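Local coordinates for surface protein SPB1 (Streptococcus agalactiae, PDB 4UZG) that forms the backbone subunit of the group B streptococcus pilus 2b, probably being linked into fibres by sortase enzymes, at residues D15-T20 with V164-G169; D42-P45 with V49-L52; F91-P96 with I123-T128; I188-L191 with Q197-N200. All blocks are in the same frame, centred on the assembly; numbering follows the deposited sequence.

Contact 1: D15-T20 with V164-G169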
loop_
_atom_site.group_PDB
_atom_site.type_symbol
_atom_site.label_atom_id
_atom_site.label_comp_id
_atom_site.label_asym_id
_atom_site.label_seq_id
_atom_site.Cartn_x
_atom_site.Cartn_y
_atom_site.Cartn_z
ATOM N N ASP A 15 3.957 -6.185 0.665
ATOM C CA ASP A 15 3.205 -6.451 -0.559
ATOM C C ASP A 15 3.697 -5.558 -1.712
ATOM O O ASP A 15 4.177 -4.439 -1.531
ATOM C CB ASP A 15 1.712 -6.172 -0.387
ATOM C CG ASP A 15 0.949 -7.209 0.416
ATOM O OD1 ASP A 15 1.515 -8.236 0.834
ATOM O OD2 ASP A 15 -0.266 -6.953 0.604
ATOM N N THR A 16 3.522 -6.090 -2.908
ATOM C CA THR A 16 3.689 -5.326 -4.136
ATOM C C THR A 16 2.435 -4.489 -4.373
ATOM O O THR A 16 1.314 -5.017 -4.416
ATOM C CB THR A 16 3.916 -6.260 -5.317
ATOM O OG1 THR A 16 5.097 -7.019 -5.063
ATOM C CG2 THR A 16 4.074 -5.477 -6.621
ATOM N N VAL A 17 2.637 -3.187 -4.532
ATOM C CA VAL A 17 1.610 -2.226 -4.869
ATOM C C VAL A 17 1.727 -1.930 -6.355
ATOM O O VAL A 17 2.785 -1.521 -6.820
ATOM C CB VAL A 17 1.822 -0.918 -4.078
ATOM C CG1 VAL A 17 0.776 0.115 -4.462
ATOM C CG2 VAL A 17 1.806 -1.178 -2.566
ATOM N N LYS A 18 0.664 -2.175 -7.127
ATOM C CA LYS A 18 0.675 -1.791 -8.542
ATOM C C LYS A 18 -0.073 -0.497 -8.715
ATOM O O LYS A 18 -1.263 -0.387 -8.374
ATOM C CB LYS A 18 0.093 -2.850 -9.467
ATOM C CG LYS A 18 0.343 -2.459 -10.913
ATOM C CD LYS A 18 0.165 -3.603 -11.894
ATOM C CE LYS A 18 0.904 -3.338 -13.208
ATOM N NZ LYS A 18 2.384 -3.303 -13.008
ATOM N N TYR A 19 0.665 0.484 -9.218
ATOM C CA TYR A 19 0.162 1.814 -9.495
ATOM C C TYR A 19 -0.165 1.986 -10.974
ATOM O O TYR A 19 0.536 1.446 -11.838
ATOM C CB TYR A 19 1.246 2.830 -9.184
ATOM C CG TYR A 19 1.613 3.016 -7.725
ATOM C CD1 TYR A 19 0.960 3.952 -6.954
ATOM C CD2 TYR A 19 2.644 2.307 -7.138
ATOM C CE1 TYR A 19 1.328 4.207 -5.648
ATOM C CE2 TYR A 19 3.020 2.541 -5.814
ATOM C CZ TYR A 19 2.368 3.490 -5.071
ATOM O OH TYR A 19 2.806 3.717 -3.790
ATOM N N THR A 20 -1.197 2.777 -11.250
ATOM C CA THR A 20 -1.559 3.163 -12.599
ATOM C C THR A 20 -1.758 4.673 -12.664
ATOM O O THR A 20 -2.538 5.224 -11.886
ATOM C CB THR A 20 -2.849 2.459 -13.071
ATOM O OG1 THR A 20 -2.666 1.040 -12.977
ATOM C CG2 THR A 20 -3.162 2.801 -14.519
ATOM N N VAL A 164 -2.543 9.324 -4.772
ATOM C CA VAL A 164 -3.195 8.173 -4.173
ATOM C C VAL A 164 -2.448 7.823 -2.893
ATOM O O VAL A 164 -1.244 8.018 -2.806
ATOM C CB VAL A 164 -3.319 6.978 -5.173
ATOM C CG1 VAL A 164 -1.965 6.354 -5.430
ATOM C CG2 VAL A 164 -4.315 5.943 -4.678
ATOM N N THR A 165 -3.191 7.319 -1.913
ATOM C CA THR A 165 -2.646 6.944 -0.609
ATOM C C THR A 165 -2.730 5.433 -0.435
ATOM O O THR A 165 -3.813 4.867 -0.521
ATOM C CB THR A 165 -3.455 7.634 0.513
ATOM O OG1 THR A 165 -3.468 9.061 0.311
ATOM C CG2 THR A 165 -2.884 7.288 1.903
ATOM N N VAL A 166 -1.595 4.780 -0.218
ATOM C CA VAL A 166 -1.623 3.349 0.082
ATOM C C VAL A 166 -2.051 3.170 1.537
ATOM O O VAL A 166 -1.771 4.010 2.395
ATOM C CB VAL A 166 -0.287 2.638 -0.174
ATOM C CG1 VAL A 166 0.073 2.679 -1.660
ATOM C CG2 VAL A 166 0.801 3.199 0.732
ATOM N N ARG A 167 -2.779 2.093 1.805
ATOM C CA ARG A 167 -3.387 1.892 3.120
ATOM C C ARG A 167 -3.077 0.526 3.697
ATOM O O ARG A 167 -3.011 -0.468 2.960
ATOM C CB ARG A 167 -4.907 2.025 3.019
ATOM C CG ARG A 167 -5.455 3.269 2.413
ATOM C CD ARG A 167 -5.634 4.309 3.394
ATOM N NE ARG A 167 -6.097 5.583 2.868
ATOM C CZ ARG A 167 -6.038 6.678 3.585
ATOM N NH1 ARG A 167 -5.563 6.626 4.809
ATOM N NH2 ARG A 167 -6.411 7.826 3.078
ATOM N N ASP A 168 -2.950 0.476 5.018
ATOM C CA ASP A 168 -2.875 -0.776 5.749
ATOM C C ASP A 168 -3.566 -0.624 7.102
ATOM O O ASP A 168 -4.025 0.464 7.447
ATOM C CB ASP A 168 -1.433 -1.322 5.834
ATOM C CG ASP A 168 -0.488 -0.520 6.689
ATOM O OD1 ASP A 168 -0.880 0.316 7.502
ATOM O OD2 ASP A 168 0.744 -0.812 6.539
ATOM N N GLY A 169 -3.677 -1.732 7.824
ATOM C CA GLY A 169 -4.398 -1.782 9.076
ATOM C C GLY A 169 -3.542 -2.195 10.259
ATOM O O GLY A 169 -2.396 -2.628 10.116
#

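Contact 2: D42-P45 with V49-L52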
loop_
_atom_site.group_PDB
_atom_site.type_symbol
_atom_site.label_atom_id
_atom_site.label_comp_id
_atom_site.label_asym_id
_atom_site.label_seq_id
_atom_site.Cartn_x
_atom_site.Cartn_y
_atom_site.Cartn_z
ATOM N N ASP A 42 6.686 11.704 -11.031
ATOM C CA ASP A 42 6.038 11.015 -9.902
ATOM C C ASP A 42 6.932 11.140 -8.690
ATOM O O ASP A 42 8.089 10.692 -8.703
ATOM C CB ASP A 42 5.838 9.556 -10.284
ATOM C CG ASP A 42 4.972 8.798 -9.316
ATOM O OD1 ASP A 42 5.033 9.020 -8.102
ATOM O OD2 ASP A 42 4.232 7.885 -9.780
ATOM N N THR A 43 6.405 11.797 -7.656
ATOM C CA THR A 43 7.103 11.916 -6.386
ATOM C C THR A 43 6.456 10.900 -5.431
ATOM O O THR A 43 5.299 11.046 -5.044
ATOM C CB THR A 43 6.992 13.325 -5.808
ATOM O OG1 THR A 43 7.472 14.270 -6.763
ATOM C CG2 THR A 43 7.795 13.450 -4.506
ATOM N N MET A 44 7.221 9.869 -5.105
ATOM C CA MET A 44 6.773 8.784 -4.243
ATOM C C MET A 44 6.944 9.174 -2.785
ATOM O O MET A 44 7.689 10.099 -2.461
ATOM C CB MET A 44 7.603 7.552 -4.571
ATOM C CG MET A 44 7.194 6.869 -5.859
ATOM S SD MET A 44 5.618 5.981 -5.690
ATOM C CE MET A 44 6.172 4.469 -4.918
ATOM N N PRO A 45 6.294 8.432 -1.880
ATOM C CA PRO A 45 6.630 8.515 -0.456
ATOM C C PRO A 45 8.094 8.131 -0.261
ATOM O O PRO A 45 8.784 7.665 -1.165
ATOM C CB PRO A 45 5.731 7.463 0.190
ATOM C CG PRO A 45 4.908 6.921 -0.787
ATOM C CD PRO A 45 5.324 7.361 -2.134
ATOM N N VAL A 49 8.618 3.842 3.306
ATOM C CA VAL A 49 7.164 3.718 3.297
ATOM C C VAL A 49 6.697 2.928 2.076
ATOM O O VAL A 49 6.036 1.892 2.224
ATOM C CB VAL A 49 6.482 5.096 3.361
ATOM C CG1 VAL A 49 4.969 4.963 3.194
ATOM C CG2 VAL A 49 6.837 5.825 4.659
ATOM N N VAL A 50 6.973 3.416 0.857
ATOM C CA VAL A 50 6.786 2.601 -0.340
ATOM C C VAL A 50 8.047 2.741 -1.176
ATOM O O VAL A 50 8.416 3.854 -1.579
ATOM C CB VAL A 50 5.570 2.966 -1.201
ATOM C CG1 VAL A 50 5.448 1.967 -2.357
ATOM C CG2 VAL A 50 4.279 3.001 -0.399
ATOM N N ASP A 51 8.725 1.629 -1.416
ATOM C CA ASP A 51 9.980 1.597 -2.158
ATOM C C ASP A 51 9.663 1.314 -3.623
ATOM O O ASP A 51 9.182 0.232 -3.969
ATOM C CB ASP A 51 10.862 0.504 -1.537
ATOM C CG ASP A 51 12.241 0.420 -2.117
ATOM O OD1 ASP A 51 12.435 0.897 -3.240
ATOM O OD2 ASP A 51 13.131 -0.158 -1.440
ATOM N N LEU A 52 9.878 2.313 -4.463
ATOM C CA LEU A 52 9.668 2.176 -5.900
ATOM C C LEU A 52 10.444 0.991 -6.451
ATOM O O LEU A 52 11.644 0.858 -6.168
ATOM C CB LEU A 52 10.176 3.447 -6.595
ATOM C CG LEU A 52 10.113 3.494 -8.122
ATOM C CD1 LEU A 52 8.686 3.443 -8.633
ATOM C CD2 LEU A 52 10.842 4.745 -8.629
#

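Contact 3: F91-P96 with I123-T128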
loop_
_atom_site.group_PDB
_atom_site.type_symbol
_atom_site.label_atom_id
_atom_site.label_comp_id
_atom_site.label_asym_id
_atom_site.label_seq_id
_atom_site.Cartn_x
_atom_site.Cartn_y
_atom_site.Cartn_z
ATOM N N PHE A 91 10.569 9.129 -10.105
ATOM C CA PHE A 91 10.889 8.992 -11.514
ATOM C C PHE A 91 10.245 10.095 -12.339
ATOM O O PHE A 91 9.227 10.675 -11.951
ATOM C CB PHE A 91 10.512 7.613 -12.063
ATOM C CG PHE A 91 9.026 7.331 -12.133
ATOM C CD1 PHE A 91 8.283 7.720 -13.223
ATOM C CD2 PHE A 91 8.381 6.664 -11.090
ATOM C CE1 PHE A 91 6.937 7.448 -13.301
ATOM C CE2 PHE A 91 7.024 6.376 -11.156
ATOM C CZ PHE A 91 6.288 6.770 -12.262
ATOM N N THR A 92 10.848 10.329 -13.503
ATOM C CA THR A 92 10.313 11.182 -14.537
ATOM C C THR A 92 10.405 10.444 -15.858
ATOM O O THR A 92 11.475 9.972 -16.233
ATOM C CB THR A 92 11.124 12.498 -14.646
ATOM O OG1 THR A 92 11.100 13.168 -13.392
ATOM C CG2 THR A 92 10.560 13.394 -15.733
ATOM N N ILE A 93 9.278 10.373 -16.561
ATOM C CA ILE A 93 9.191 9.783 -17.882
ATOM C C ILE A 93 8.840 10.883 -18.876
ATOM O O ILE A 93 7.878 11.613 -18.672
ATOM C CB ILE A 93 8.143 8.648 -17.906
ATOM C CG1 ILE A 93 8.728 7.416 -17.215
ATOM C CG2 ILE A 93 7.710 8.305 -19.345
ATOM C CD1 ILE A 93 7.740 6.324 -16.922
ATOM N N THR A 94 9.624 11.003 -19.943
ATOM C CA THR A 94 9.378 12.005 -20.976
ATOM C C THR A 94 9.066 11.260 -22.259
ATOM O O THR A 94 9.865 10.462 -22.726
ATOM C CB THR A 94 10.594 12.910 -21.156
ATOM O OG1 THR A 94 10.892 13.528 -19.906
ATOM C CG2 THR A 94 10.338 13.981 -22.188
ATOM N N ILE A 95 7.887 11.529 -22.820
ATOM C CA ILE A 95 7.435 10.855 -24.029
ATOM C C ILE A 95 7.525 11.867 -25.191
ATOM O O ILE A 95 6.761 12.824 -25.249
ATOM C CB ILE A 95 5.988 10.360 -23.896
ATOM C CG1 ILE A 95 5.852 9.408 -22.699
ATOM C CG2 ILE A 95 5.543 9.695 -25.197
ATOM C CD1 ILE A 95 4.428 8.962 -22.413
ATOM N N PRO A 96 8.465 11.668 -26.122
ATOM C CA PRO A 96 8.505 12.567 -27.281
ATOM C C PRO A 96 7.232 12.384 -28.117
ATOM O O PRO A 96 6.741 11.268 -28.287
ATOM C CB PRO A 96 9.777 12.136 -28.031
ATOM C CG PRO A 96 9.992 10.738 -27.644
ATOM C CD PRO A 96 9.514 10.639 -26.202
ATOM N N ILE A 123 -2.460 8.351 -22.290
ATOM C CA ILE A 123 -1.170 7.879 -21.817
ATOM C C ILE A 123 -1.403 7.120 -20.527
ATOM O O ILE A 123 -2.040 7.631 -19.616
ATOM C CB ILE A 123 -0.211 9.057 -21.570
ATOM C CG1 ILE A 123 0.098 9.803 -22.873
ATOM C CG2 ILE A 123 1.083 8.562 -20.918
ATOM C CD1 ILE A 123 0.798 11.162 -22.661
ATOM N N THR A 124 -0.894 5.894 -20.457
ATOM C CA THR A 124 -0.972 5.100 -19.236
ATOM C C THR A 124 0.445 4.686 -18.846
ATOM O O THR A 124 1.202 4.184 -19.670
ATOM C CB THR A 124 -1.868 3.841 -19.397
ATOM O OG1 THR A 124 -3.119 4.234 -19.958
ATOM C CG2 THR A 124 -2.110 3.158 -18.081
ATOM N N VAL A 125 0.775 4.869 -17.570
ATOM C CA VAL A 125 2.003 4.338 -17.002
ATOM C C VAL A 125 1.614 3.443 -15.838
ATOM O O VAL A 125 0.999 3.905 -14.879
ATOM C CB VAL A 125 2.952 5.456 -16.511
ATOM C CG1 VAL A 125 4.200 4.867 -15.839
ATOM C CG2 VAL A 125 3.344 6.395 -17.642
ATOM N N THR A 126 1.985 2.176 -15.908
ATOM C CA THR A 126 1.855 1.304 -14.763
ATOM C C THR A 126 3.245 1.019 -14.221
ATOM O O THR A 126 4.227 0.965 -14.966
ATOM C CB THR A 126 1.159 -0.004 -15.101
ATOM O OG1 THR A 126 1.945 -0.763 -16.015
ATOM C CG2 THR A 126 -0.209 0.229 -15.667
ATOM N N TYR A 127 3.344 0.848 -12.902
ATOM C CA TYR A 127 4.610 0.522 -12.269
ATOM C C TYR A 127 4.295 -0.061 -10.897
ATOM O O TYR A 127 3.140 -0.040 -10.464
ATOM C CB TYR A 127 5.524 1.765 -12.162
ATOM C CG TYR A 127 5.052 2.814 -11.171
ATOM C CD1 TYR A 127 4.139 3.791 -11.519
ATOM C CD2 TYR A 127 5.511 2.795 -9.866
ATOM C CE1 TYR A 127 3.701 4.728 -10.591
ATOM C CE2 TYR A 127 5.077 3.733 -8.927
ATOM C CZ TYR A 127 4.174 4.685 -9.311
ATOM O OH TYR A 127 3.713 5.639 -8.407
ATOM N N THR A 128 5.310 -0.580 -10.220
ATOM C CA THR A 128 5.096 -1.153 -8.910
ATOM C C THR A 128 6.044 -0.569 -7.866
ATOM O O THR A 128 7.086 0.026 -8.178
ATOM C CB THR A 128 5.234 -2.688 -8.925
ATOM O OG1 THR A 128 6.567 -3.000 -9.319
ATOM C CG2 THR A 128 4.241 -3.333 -9.864
#

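Contact 4: I188-L191 with Q197-N200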
loop_
_atom_site.group_PDB
_atom_site.type_symbol
_atom_site.label_atom_id
_atom_site.label_comp_id
_atom_site.label_asym_id
_atom_site.label_seq_id
_atom_site.Cartn_x
_atom_site.Cartn_y
_atom_site.Cartn_z
ATOM N N ILE A 188 1.195 -14.935 25.546
ATOM C CA ILE A 188 1.831 -15.058 24.250
ATOM C C ILE A 188 0.772 -15.435 23.222
ATOM O O ILE A 188 0.033 -16.410 23.419
ATOM C CB ILE A 188 2.975 -16.097 24.230
ATOM C CG1 ILE A 188 4.000 -15.757 25.322
ATOM C CG2 ILE A 188 3.624 -16.170 22.841
ATOM C CD1 ILE A 188 5.099 -16.779 25.464
ATOM N N PHE A 189 0.724 -14.682 22.124
ATOM C CA PHE A 189 -0.173 -14.942 20.999
ATOM C C PHE A 189 0.603 -15.082 19.712
ATOM O O PHE A 189 1.670 -14.479 19.525
ATOM C CB PHE A 189 -1.152 -13.776 20.819
ATOM C CG PHE A 189 -2.251 -13.723 21.847
ATOM C CD1 PHE A 189 -2.034 -13.138 23.091
ATOM C CD2 PHE A 189 -3.485 -14.293 21.607
ATOM C CE1 PHE A 189 -3.030 -13.094 24.026
ATOM C CE2 PHE A 189 -4.476 -14.259 22.558
ATOM C CZ PHE A 189 -4.250 -13.677 23.778
ATOM N N VAL A 190 0.011 -15.838 18.796
ATOM C CA VAL A 190 0.335 -15.783 17.385
ATOM C C VAL A 190 -0.930 -15.374 16.627
ATOM O O VAL A 190 -2.045 -15.510 17.141
ATOM C CB VAL A 190 0.920 -17.118 16.864
ATOM C CG1 VAL A 190 2.232 -17.422 17.561
ATOM C CG2 VAL A 190 -0.053 -18.280 17.000
ATOM N N LEU A 191 -0.737 -14.860 15.420
ATOM C CA LEU A 191 -1.845 -14.408 14.577
ATOM C C LEU A 191 -2.013 -15.363 13.405
ATOM O O LEU A 191 -1.063 -15.633 12.674
ATOM C CB LEU A 191 -1.600 -12.995 14.059
ATOM C CG LEU A 191 -2.812 -12.345 13.373
ATOM C CD1 LEU A 191 -3.892 -12.038 14.372
ATOM C CD2 LEU A 191 -2.392 -11.073 12.631
ATOM N N GLN A 197 -2.883 -20.133 7.909
ATOM C CA GLN A 197 -1.478 -19.795 8.055
ATOM C C GLN A 197 -1.246 -18.837 9.199
ATOM O O GLN A 197 -2.173 -18.158 9.656
ATOM C CB GLN A 197 -0.937 -19.186 6.764
ATOM C CG GLN A 197 -1.035 -20.111 5.561
ATOM C CD GLN A 197 -1.072 -19.351 4.272
ATOM O OE1 GLN A 197 -1.896 -18.455 4.077
ATOM N NE2 GLN A 197 -0.141 -19.671 3.390
ATOM N N PHE A 198 0.011 -18.759 9.618
ATOM C CA PHE A 198 0.414 -18.007 10.793
ATOM C C PHE A 198 1.407 -16.921 10.416
ATOM O O PHE A 198 2.297 -17.106 9.580
ATOM C CB PHE A 198 1.038 -18.926 11.847
ATOM C CG PHE A 198 0.067 -19.934 12.354
ATOM C CD1 PHE A 198 -0.215 -21.078 11.618
ATOM C CD2 PHE A 198 -0.642 -19.708 13.527
ATOM C CE1 PHE A 198 -1.166 -21.998 12.055
ATOM C CE2 PHE A 198 -1.595 -20.638 13.980
ATOM C CZ PHE A 198 -1.851 -21.774 13.232
ATOM N N LEU A 199 1.261 -15.760 11.045
ATOM C CA LEU A 199 2.076 -14.592 10.749
ATOM C C LEU A 199 3.508 -14.745 11.205
ATOM O O LEU A 199 3.779 -14.990 12.399
ATOM C CB LEU A 199 1.476 -13.376 11.455
ATOM C CG LEU A 199 2.281 -12.075 11.391
ATOM C CD1 LEU A 199 2.398 -11.590 9.952
ATOM C CD2 LEU A 199 1.632 -11.022 12.286
ATOM N N ASN A 200 4.435 -14.561 10.272
ATOM C CA ASN A 200 5.841 -14.351 10.567
ATOM C C ASN A 200 6.153 -12.921 10.129
ATOM O O ASN A 200 6.073 -12.602 8.931
ATOM C CB ASN A 200 6.742 -15.336 9.841
ATOM C CG ASN A 200 8.222 -15.034 10.102
ATOM O OD1 ASN A 200 8.697 -13.929 9.944
ATOM N ND2 ASN A 200 8.928 -16.008 10.617
HETATM O O HOH W 1 2.094 -14.631 14.695
#

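Contact 1: D15-T20 with V164-G169
V17, its chi1 at 178°, carries CG1 beside its own carbonyl carbon, while in one of the two conformers of V166, with chi1 at -64°, CG1 lies beside the backbone N; in that conformer the two methyls project into the gap between the segments and meet at 3.9 Å (V17 CG1 to V166 CG1). The same V166 CG1 then lies 3.6 Å from Y19 OH, so a single methyl serves both a valine and the far end of a tyrosine. V164 comes at that ring differently: its CG1 stands at the edge, close to the ring plane, 3.9 Å from Y19 CE1. One face of the Y19 ring is taken by V17 CG1, off centre toward the rim. Short branched valines suit facing positions such as V17 and V166, whose CA atoms are 8.1 Å apart, and the longer tyrosine reaches across to both V164 and V166. Contact is thus wholly apolar apart from the hydroxyl. Strand 16-26 runs between strands 4-6 and 121-131, and Y19 lies nearly parallel to Y127 of the latter while also touching K4 and N147. Strand 162-165 is an outermost strand, paired with 146-153, and the chain leaves it here toward strand 169-177.

Contact 2: D42-P45 with V49-L52
M44 and P45, just past the end of strand 37-43, pack against V49 and V50 where the chain enters strand 50-62, a close turn-back inside the beta-sandwich of the N-terminal part. The tight part centres on V50. From M44, a chain bent at both chi2 (-73°) and chi3 (-81°) curls its terminal methyl over the valine, with M44 CE 3.7 Å from V50 CG1. On the other branch, P45 CG sits 4.0 Å from V50 CG2, so the two methyls of one valine are each met by a different neighbour. P45 CB adds a contact to V49 CG1, also at 4.0 Å. A flexible, unbranched methionine suits this place because it can bend to its partner, whereas the rigid proline offers a ready-made apolar edge where the strand has ended. The looser part is toward L52, whose CB is 4.5 Å from M44 CE, and the solvent side belongs to T43, which is exposed, and to the partly exposed D51, whose CB is directed away from segment 42-45. The backbones themselves are tied through a third party: the amide of N89 gives ND2 to both P45 O and V50 O, while its OD1 accepts from L52 N.

Contact 3: F91-P96 with I123-T128
F91 drives one edge of its ring into a face of Y127, and the rest of the contact follows in step along two facing strands. Starting at CB, the phenylalanine points toward the other strand; a chi1 of 68° places CG between the backbone N and the carbonyl carbon. CB, CG, CD1, CD2 and CE1 have no partner within 4.2 Å in the facing segment and serve as the arm that spans the gap, leaving CE2 and CZ to do the touching. CE2 stands above the centre of the Y127 ring, 3.6 Å from its plane, and CZ comes within 3.7 Å of Y127 CE1. The two planes stand at 75° with centroids 4.9 Å apart, a T-shaped pair in which the C-H edge of F91 faces the pi cloud of Y127. At the polar end of the tyrosine, a weak hydrogen bond joins Y127 OH and D42 OD2, which gives a buried hydroxyl a partner.

Farther along, I93 CD1 reaches V125 CG1 tip to tip at 4.0 Å, and I95 CD1 meets I123 CG2 in the same manner at 3.7 Å. Beta-branching suits isoleucine, valine and threonine alike to strands; the apolar ones face the core, while the threonines, with a hydroxyl, take the alternate, partly exposed positions. With the strand axes 10.8 Å apart and their directions at 148°, the strands are roughly antiparallel yet share no backbone pairing; strand 90-96 pairs with 37-43 on one side and 81-87 on the other. Such separation and modest rotation are typical of the aligned face-to-face packing of a beta-sandwich.

Contact 4: I188-L191 with Q197-N200
L191 and L199 join two strands of the prealbumin-like domain that meet at a steep 100°; the strands diverge quickly, and a single direct backbone hydrogen bond joins the two segments. This polar link is L199 N to L191 O, 2.8 Å with 164° at the hydrogen, the donor lying nearly along the C=O axis. The same carbonyl oxygen also receives a C-H...O contact from F198 CA at 3.4 Å, and so draws on two neighbouring residues.

Apolar contacts lie to both sides of this link. L191 CD2 meets L199 CD2 at 4.0 Å, and the CB atoms are in touch as well; two leucines, flexible and wholly apolar, suit the inner side, where Y236, L238, I228 and L231 surround them. V190 CG2 approaches F198 CD2 at 3.8 Å, obliquely to the ring, and the broad aromatic gives that methyl a large partner at a partly exposed position. L199 also touches V207, one of the residues at a calcium site, and F198 pairs through its backbone with G210.

Water takes over where the strands splay. In a regular antiparallel hydrogen-bonded pair L191 N would bond L199 O directly; here one water accepts from L191 N and donates to L199 O, 2.9 Å from each atom.

Contacts 1, 2 and 3 belong to one beta-sandwich core and touch one another: Y19 of contact 1 abuts M44 and V50 of contact 2, and its backbone N bonds Y127 O of contact 3. All three are apolar across their segments; contacts 2 and 3 are buried at every touching residue, whereas contact 1 includes the partly exposed V164. K4 and N147 lie next to D42 of contact 2, consistent with the lysine-asparagine-acid trio of an isopeptide bond. Contact 4 stands apart in the prealbumin-like domain, its centre about 40 Å from that of contact 3; largely buried but with F198 and Q197 partly exposed, it alone relies on direct and water-mediated backbone bonds.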